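Local coordinates for extracellular solute-binding protein family 1 (Alicyclobacillus acidocaldarius subsp. acidocaldarius, PDB 4OVJ) that probably binds a solute outside the cell and delivers it to an ABC-type import system, as in other family 1 extracellular solute-binding proteins, at residues A[118-123]-A[130-135]; A[278-283]-A[288-293]. One frame throughout, in Å; residues are numbered along the deposited sequence. Where two conformers were deposited one is given.

Interaction 1 (A[118-123]-A[130-135]); sequences SVLKSG and YGIPNA
Pro133 lays its ring against the end of helix 117-121, where Val119, its carbonyl and Ser122 receive it together. CG of the proline stands 3.6 Å from Val119 CG1 and 3.4 Å from Ser122 OG; the side chains of Val119 and Pro133 run antiparallel past one another. Val119 brings CG1 there by setting it anti to its backbone N (chi1 168°). The next residue, Leu120, rests CD2 on Ile132 CG2 at 4.2 Å, the two side chains lying alongside with a common direction. Toward Gly123 the contact becomes polar: Tyr130 N donates to Gly123 O (2.9 Å) in a nearly straight bond, and Gly123 CA offers a CA-H...O contact to Gly131 O at 3.4 Å. Ser122 OG is fixed by donating to Val119 O (2.7 Å), which also accepts from Ser122 N. With an alanine here, Val119 O would probably keep only its backbone donor of these two, and a gap would open beside Pro133 CG. Phe297 of strand 293-300 touches both Ser122 and Pro133, while Ile132 and Asn134 pair through their backbones with Trp298 and Gln296, so the helix end packs on the pair of antiparallel strands 128-144 and 293-300.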
ATOM      1  N   SER A 118      -9.820  -9.042  -4.823  0.50 11.45           N
ATOM      2  CA  SER A 118      -8.421  -9.204  -4.415  0.50 11.95           C
ATOM      3  C   SER A 118      -8.132  -8.441  -3.136  0.50 11.36           C
ATOM      4  O   SER A 118      -7.380  -8.922  -2.279  0.50 13.89           O
ATOM      5  CB  SER A 118      -7.449  -8.737  -5.509  0.50 12.57           C
ATOM      6  OG  SER A 118      -7.358  -7.317  -5.579  0.50 12.70           O
ATOM      7  N   VAL A 119      -8.712  -7.247  -3.029  1.00  9.74           N
ATOM      8  CA  VAL A 119      -8.607  -6.412  -1.832  1.00 10.39           C
ATOM      9  C   VAL A 119      -9.315  -7.075  -0.652  1.00 10.06           C
ATOM     10  O   VAL A 119      -8.769  -7.153   0.439  1.00  9.86           O
ATOM     11  CB  VAL A 119      -9.201  -5.004  -2.090  1.00 11.73           C
ATOM     12  CG1 VAL A 119      -9.377  -4.214  -0.803  1.00 12.18           C
ATOM     13  CG2 VAL A 119      -8.326  -4.240  -3.077  1.00 13.96           C
ATOM     14  N   LEU A 120     -10.538  -7.548  -0.869  1.00 10.29           N
ATOM     15  CA  LEU A 120     -11.268  -8.241   0.202  1.00 10.67           C
ATOM     16  C   LEU A 120     -10.519  -9.454   0.754  1.00 11.02           C
ATOM     17  O   LEU A 120     -10.603  -9.731   1.950  1.00 11.67           O
ATOM     18  CB  LEU A 120     -12.650  -8.676  -0.257  1.00 12.72           C
ATOM     19  CG  LEU A 120     -13.684  -7.573  -0.272  1.00 15.89           C
ATOM     20  CD1 LEU A 120     -14.894  -8.007  -1.085  1.00 20.49           C
ATOM     21  CD2 LEU A 120     -14.082  -7.164   1.152  1.00 16.97           C
ATOM     22  N   LYS A 121      -9.794 -10.156  -0.112  0.50 11.46           N
ATOM     23  CA  LYS A 121      -9.051 -11.349   0.280  0.50 12.17           C
ATOM     24  C   LYS A 121      -8.068 -11.078   1.424  0.50 10.44           C
ATOM     25  O   LYS A 121      -7.807 -11.959   2.244  0.50 11.37           O
ATOM     26  CB  LYS A 121      -8.307 -11.920  -0.930  0.50 14.80           C
ATOM     27  CG  LYS A 121      -7.718 -13.293  -0.700  0.50 19.04           C
ATOM     28  CD  LYS A 121      -8.800 -14.322  -0.423  0.50 23.15           C
ATOM     29  CE  LYS A 121      -8.244 -15.738  -0.453  0.50 28.54           C
ATOM     30  NZ  LYS A 121      -8.920 -16.592   0.559  0.50 31.68           N
ATOM     31  N   SER A 122      -7.545  -9.857   1.492  1.00  9.85           N
ATOM     32  CA  SER A 122      -6.616  -9.471   2.566  1.00 10.21           C
ATOM     33  C   SER A 122      -7.246  -9.534   3.971  1.00 10.41           C
ATOM     34  O   SER A 122      -6.533  -9.635   4.957  1.00 12.66           O
ATOM     35  CB  SER A 122      -5.992  -8.095   2.304  1.00 10.85           C
ATOM     36  OG  SER A 122      -6.922  -7.049   2.439  1.00 10.92           O
ATOM     37  N   GLY A 123      -8.575  -9.492   4.053  1.00  9.54           N
ATOM     38  CA  GLY A 123      -9.277  -9.577   5.335  1.00  9.58           C
ATOM     39  C   GLY A 123      -9.715 -10.986   5.698  1.00 10.41           C
ATOM     40  O   GLY A 123     -10.341 -11.186   6.736  1.00 10.82           O
ATOM     41  N   TYR A 130     -12.780 -11.216   8.236  1.00  8.37           N
ATOM     42  CA  TYR A 130     -12.738 -10.620   9.575  1.00  8.76           C
ATOM     43  C   TYR A 130     -12.411  -9.134   9.635  1.00  8.87           C
ATOM     44  O   TYR A 130     -12.431  -8.527  10.704  1.00  9.79           O
ATOM     45  CB  TYR A 130     -11.796 -11.440  10.453  1.00  9.00           C
ATOM     46  CG  TYR A 130     -12.341 -12.837  10.639  1.00 10.35           C
ATOM     47  CD1 TYR A 130     -13.418 -13.072  11.486  1.00 10.33           C
ATOM     48  CD2 TYR A 130     -11.799 -13.912   9.950  1.00 12.47           C
ATOM     49  CE1 TYR A 130     -13.928 -14.338  11.663  1.00 11.80           C
ATOM     50  CE2 TYR A 130     -12.304 -15.187  10.113  1.00 14.19           C
ATOM     51  CZ  TYR A 130     -13.369 -15.398  10.971  1.00 13.85           C
ATOM     52  OH  TYR A 130     -13.867 -16.662  11.128  1.00 17.12           O
ATOM     53  N   GLY A 131     -12.117  -8.555   8.489  1.00  8.91           N
ATOM     54  CA  GLY A 131     -11.897  -7.126   8.391  1.00  8.66           C
ATOM     55  C   GLY A 131     -12.077  -6.702   6.954  1.00  8.30           C
ATOM     56  O   GLY A 131     -11.813  -7.468   6.041  1.00  9.61           O
ATOM     57  N   ILE A 132     -12.529  -5.473   6.765  1.00  8.39           N
ATOM     58  CA  ILE A 132     -12.640  -4.902   5.433  1.00  9.36           C
ATOM     59  C   ILE A 132     -11.651  -3.732   5.306  1.00  8.81           C
ATOM     60  O   ILE A 132     -11.656  -2.814   6.134  1.00  7.82           O
ATOM     61  CB  ILE A 132     -14.074  -4.473   5.131  1.00 11.52           C
ATOM     62  CG1 ILE A 132     -15.003  -5.707   5.256  1.00 14.83           C
ATOM     63  CG2 ILE A 132     -14.143  -3.887   3.729  1.00 10.98           C
ATOM     64  CD1 ILE A 132     -16.468  -5.407   5.113  1.00 17.81           C
ATOM     65  N   PRO A 133     -10.762  -3.790   4.298  1.00  8.70           N
ATOM     66  CA  PRO A 133      -9.808  -2.700   4.128  1.00  9.46           C
ATOM     67  C   PRO A 133     -10.536  -1.386   3.989  1.00  8.75           C
ATOM     68  O   PRO A 133     -11.584  -1.329   3.334  1.00 10.54           O
ATOM     69  CB  PRO A 133      -9.078  -3.072   2.833  1.00 10.02           C
ATOM     70  CG  PRO A 133      -9.149  -4.556   2.793  1.00 10.52           C
ATOM     71  CD  PRO A 133     -10.519  -4.870   3.316  1.00 11.09           C
ATOM     72  N   ASN A 134     -10.016  -0.347   4.624  1.00  8.75           N
ATOM     73  CA  ASN A 134     -10.688   0.947   4.609  1.00 10.79           C
ATOM     74  C   ASN A 134     -10.055   1.958   3.647  1.00 11.52           C
ATOM     75  O   ASN A 134     -10.662   2.971   3.320  1.00 16.00           O
ATOM     76  CB  ASN A 134     -10.841   1.518   6.026  1.00 12.24           C
ATOM     77  CG  ASN A 134      -9.525   1.764   6.736  1.00 12.90           C
ATOM     78  OD1 ASN A 134      -8.457   1.828   6.127  1.00 15.03           O
ATOM     79  ND2 ASN A 134      -9.600   1.904   8.062  1.00 14.16           N
ATOM     80  N   ALA A 135      -8.847   1.667   3.189  1.00  9.46           N
ATOM     81  CA  ALA A 135      -8.120   2.550   2.288  1.00  9.37           C
ATOM     82  C   ALA A 135      -7.002   1.765   1.628  1.00  9.50           C
ATOM     83  O   ALA A 135      -6.573   0.731   2.135  1.00 10.00           O
ATOM     84  CB  ALA A 135      -7.558   3.746   3.029  1.00 10.46           C
TER

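Interaction 2 (A[278-283]-A[288-293]); sequences ALPPTQ and EGLYIK
Leu290 turns its forked end toward Leu279 and Pro280, giving one methyl to each. CD1 meets the proline ring, 3.8 Å from Pro280 CG and 4.0 Å from Pro280 CD, whereas CD2 reaches Leu279 CD2 at 4.0 Å. Leu290 crosses both partners at about a right angle, so the touching is by methyl groups and the ring's CG-CD side rather than along whole side chains. Its CG lies anti to the backbone N (chi1 -163°), which carries the fork toward 278-283; Leu279, with CG anti to its carbonyl carbon (chi1 -64°), sends CD2 to meet it. The backbones remain well apart, Pro280 and Leu290 being 7.8 Å from CA to CA, and side chains alone bridge them. This apolar contact lies within the long connection from strand 275-278 to strand 293-300 of the periplasmic-binding-protein fold, both strands pairing antiparallel with strand 128-144. Glu288 steadies the base of Leu290: its OE2 takes the N-H of Leu290 on the anti lone pair at 2.9 Å, and the same oxygen forms a salt bridge with Arg157, whose NE also donates to Pro280 O. One guanidinium group thereby links the two sides of the loop, and its charge would be expected to favour an ionised Glu288. Val365 of helix 350-365 packs on Leu290, and Tyr190 of helix 185-194 on Pro280.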
ATOM      1  N   ALA A 278       1.477   5.591 -14.489  1.00  6.81           N
ATOM      2  CA  ALA A 278       1.335   4.333 -15.209  1.00  7.06           C
ATOM      3  C   ALA A 278       1.385   3.192 -14.224  1.00  6.86           C
ATOM      4  O   ALA A 278       1.976   3.311 -13.151  1.00  6.35           O
ATOM      5  CB  ALA A 278       2.433   4.173 -16.229  1.00  7.94           C
ATOM      6  N   LEU A 279       0.765   2.071 -14.582  1.00  7.15           N
ATOM      7  CA  LEU A 279       0.988   0.857 -13.801  1.00  7.61           C
ATOM      8  C   LEU A 279       2.436   0.403 -13.995  1.00  7.42           C
ATOM      9  O   LEU A 279       3.027   0.624 -15.056  1.00  7.44           O
ATOM     10  CB  LEU A 279       0.028  -0.256 -14.220  1.00  8.78           C
ATOM     11  CG  LEU A 279      -1.443   0.043 -13.952  1.00  9.46           C
ATOM     12  CD1 LEU A 279      -2.298  -1.080 -14.526  1.00 11.08           C
ATOM     13  CD2 LEU A 279      -1.720   0.244 -12.465  1.00  9.57           C
ATOM     14  N   PRO A 280       3.019  -0.247 -12.982  1.00  7.20           N
ATOM     15  CA  PRO A 280       4.417  -0.643 -13.102  1.00  7.63           C
ATOM     16  C   PRO A 280       4.647  -1.748 -14.138  1.00  6.91           C
ATOM     17  O   PRO A 280       3.706  -2.466 -14.517  1.00  7.36           O
ATOM     18  CB  PRO A 280       4.810  -1.091 -11.692  1.00  8.52           C
ATOM     19  CG  PRO A 280       3.581  -1.086 -10.884  1.00 10.15           C
ATOM     20  CD  PRO A 280       2.425  -0.582 -11.680  1.00  8.47           C
ATOM     21  N   PRO A 281       5.886  -1.861 -14.632  1.00  7.98           N
ATOM     22  CA  PRO A 281       6.115  -2.753 -15.760  1.00  7.54           C
ATOM     23  C   PRO A 281       5.889  -4.215 -15.461  1.00  7.78           C
ATOM     24  O   PRO A 281       5.964  -4.638 -14.312  1.00  8.35           O
ATOM     25  CB  PRO A 281       7.581  -2.511 -16.113  1.00  8.52           C
ATOM     26  CG  PRO A 281       7.865  -1.157 -15.620  1.00  8.87           C
ATOM     27  CD  PRO A 281       7.078  -1.046 -14.353  1.00  8.31           C
ATOM     28  N   THR A 282       5.605  -4.962 -16.517  1.00  8.44           N
ATOM     29  CA  THR A 282       5.294  -6.364 -16.425  1.00  8.38           C
ATOM     30  C   THR A 282       6.464  -7.256 -16.823  1.00  8.04           C
ATOM     31  O   THR A 282       7.406  -6.817 -17.487  1.00  8.33           O
ATOM     32  CB  THR A 282       4.088  -6.694 -17.326  1.00  9.44           C
ATOM     33  OG1 THR A 282       4.392  -6.372 -18.685  1.00 10.33           O
ATOM     34  CG2 THR A 282       2.875  -5.920 -16.884  1.00 10.53           C
ATOM     35  N   GLN A 283       6.374  -8.524 -16.415  1.00  8.25           N
ATOM     36  CA  GLN A 283       7.336  -9.541 -16.802  1.00  8.39           C
ATOM     37  C   GLN A 283       6.699 -10.513 -17.792  1.00  8.37           C
ATOM     38  O   GLN A 283       5.844 -11.287 -17.420  1.00  9.80           O
ATOM     39  CB  GLN A 283       7.803 -10.322 -15.583  1.00  8.50           C
ATOM     40  CG  GLN A 283       8.735 -11.473 -15.902  1.00  9.09           C
ATOM     41  CD  GLN A 283       9.974 -11.022 -16.640  1.00  9.51           C
ATOM     42  OE1 GLN A 283      10.717 -10.173 -16.156  1.00 12.77           O
ATOM     43  NE2 GLN A 283      10.190 -11.568 -17.828  1.00  9.55           N
ATOM     44  N   GLU A 288       1.282 -11.827 -12.359  1.00 10.16           N
ATOM     45  CA  GLU A 288       1.053 -10.434 -11.994  1.00  9.88           C
ATOM     46  C   GLU A 288       1.734 -10.141 -10.665  1.00  9.82           C
ATOM     47  O   GLU A 288       1.477 -10.818  -9.658  1.00 12.55           O
ATOM     48  CB  GLU A 288      -0.445 -10.117 -11.914  1.00 10.97           C
ATOM     49  CG  GLU A 288      -0.773  -8.676 -11.520  1.00 10.96           C
ATOM     50  CD  GLU A 288      -0.139  -7.642 -12.445  1.00 11.99           C
ATOM     51  OE1 GLU A 288      -0.535  -7.598 -13.629  1.00 13.77           O
ATOM     52  OE2 GLU A 288       0.744  -6.861 -11.994  1.00 11.19           O
ATOM     53  N   GLY A 289       2.607  -9.135 -10.663  1.00  8.99           N
ATOM     54  CA  GLY A 289       3.262  -8.689  -9.446  1.00  9.20           C
ATOM     55  C   GLY A 289       2.436  -7.758  -8.587  1.00  8.56           C
ATOM     56  O   GLY A 289       2.621  -7.704  -7.368  1.00  9.15           O
ATOM     57  N   LEU A 290       1.542  -6.991  -9.209  1.00  8.42           N
ATOM     58  CA  LEU A 290       0.893  -5.902  -8.502  1.00  7.60           C
ATOM     59  C   LEU A 290      -0.094  -6.434  -7.471  1.00  7.67           C
ATOM     60  O   LEU A 290      -0.804  -7.403  -7.717  1.00  7.92           O
ATOM     61  CB  LEU A 290       0.166  -4.997  -9.482  1.00  8.44           C
ATOM     62  CG  LEU A 290      -0.218  -3.602  -8.981  1.00  9.81           C
ATOM     63  CD1 LEU A 290       1.010  -2.764  -8.636  1.00 10.88           C
ATOM     64  CD2 LEU A 290      -1.071  -2.910 -10.041  1.00 10.56           C
ATOM     65  N   TYR A 291      -0.107  -5.781  -6.321  1.00  8.79           N
ATOM     66  CA  TYR A 291      -1.103  -5.995  -5.274  1.00  8.92           C
ATOM     67  C   TYR A 291      -1.535  -4.630  -4.771  1.00  9.03           C
ATOM     68  O   TYR A 291      -0.838  -3.628  -4.950  1.00  9.58           O
ATOM     69  CB  TYR A 291      -0.530  -6.804  -4.107  1.00  9.88           C
ATOM     70  CG  TYR A 291       0.702  -6.180  -3.486  1.00 10.10           C
ATOM     71  CD1 TYR A 291       1.957  -6.338  -4.072  1.00 11.06           C
ATOM     72  CD2 TYR A 291       0.606  -5.386  -2.352  1.00 10.28           C
ATOM     73  CE1 TYR A 291       3.088  -5.741  -3.530  1.00 11.01           C
ATOM     74  CE2 TYR A 291       1.729  -4.799  -1.797  1.00 11.43           C
ATOM     75  CZ  TYR A 291       2.965  -4.965  -2.403  1.00 10.46           C
ATOM     76  OH  TYR A 291       4.079  -4.378  -1.855  1.00 13.91           O
ATOM     77  N   ILE A 292      -2.687  -4.607  -4.129  1.00  8.57           N
ATOM     78  CA  ILE A 292      -3.170  -3.429  -3.440  1.00  9.57           C
ATOM     79  C   ILE A 292      -2.876  -3.625  -1.963  1.00  9.80           C
ATOM     80  O   ILE A 292      -3.247  -4.633  -1.387  1.00 11.19           O
ATOM     81  CB  ILE A 292      -4.688  -3.229  -3.642  1.00 10.76           C
ATOM     82  CG1 ILE A 292      -5.079  -3.364  -5.113  1.00 11.52           C
ATOM     83  CG2 ILE A 292      -5.111  -1.879  -3.092  1.00 11.91           C
ATOM     84  CD1 ILE A 292      -4.352  -2.434  -6.051  1.00 11.36           C
ATOM     85  N   LYS A 293      -2.223  -2.653  -1.352  1.00  9.64           N
ATOM     86  CA  LYS A 293      -1.901  -2.737   0.064  1.00 10.52           C
ATOM     87  C   LYS A 293      -3.066  -2.131   0.838  1.00 10.52           C
ATOM     88  O   LYS A 293      -3.413  -0.981   0.609  1.00 11.06           O
ATOM     89  CB  LYS A 293      -0.630  -1.953   0.348  1.00 12.99           C
ATOM     90  CG  LYS A 293      -0.168  -1.984   1.795  1.00 15.55           C
ATOM     91  CD  LYS A 293       1.150  -1.231   1.939  1.00 19.79           C
ATOM     92  CE  LYS A 293       1.418  -0.860   3.384  1.00 28.22           C
ATOM     93  NZ  LYS A 293       1.824  -2.055   4.162  1.00 33.60           N
TER

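Going from the N terminus, the first loop to be closed is the one after helix 117-121: the chain turns through the short strand 124-125 and re-enters as strand 128-144, and interaction 1 closes this tight loop. Much later it runs off strand 275-278, and interaction 2 closes the loop that leads to strand 293-300. The two loops follow in series, neither nesting nor crossing, with their centres about 18 Å apart. They nevertheless meet, since Val119 CG2 packs on Ile292 CB at 3.8 Å. Strand 128-144 is common ground: interaction 1 lies at its beginning, while further along it pairs with strand 275-278, and strand 293-300, which begins at the end of 288-293, pairs with it too.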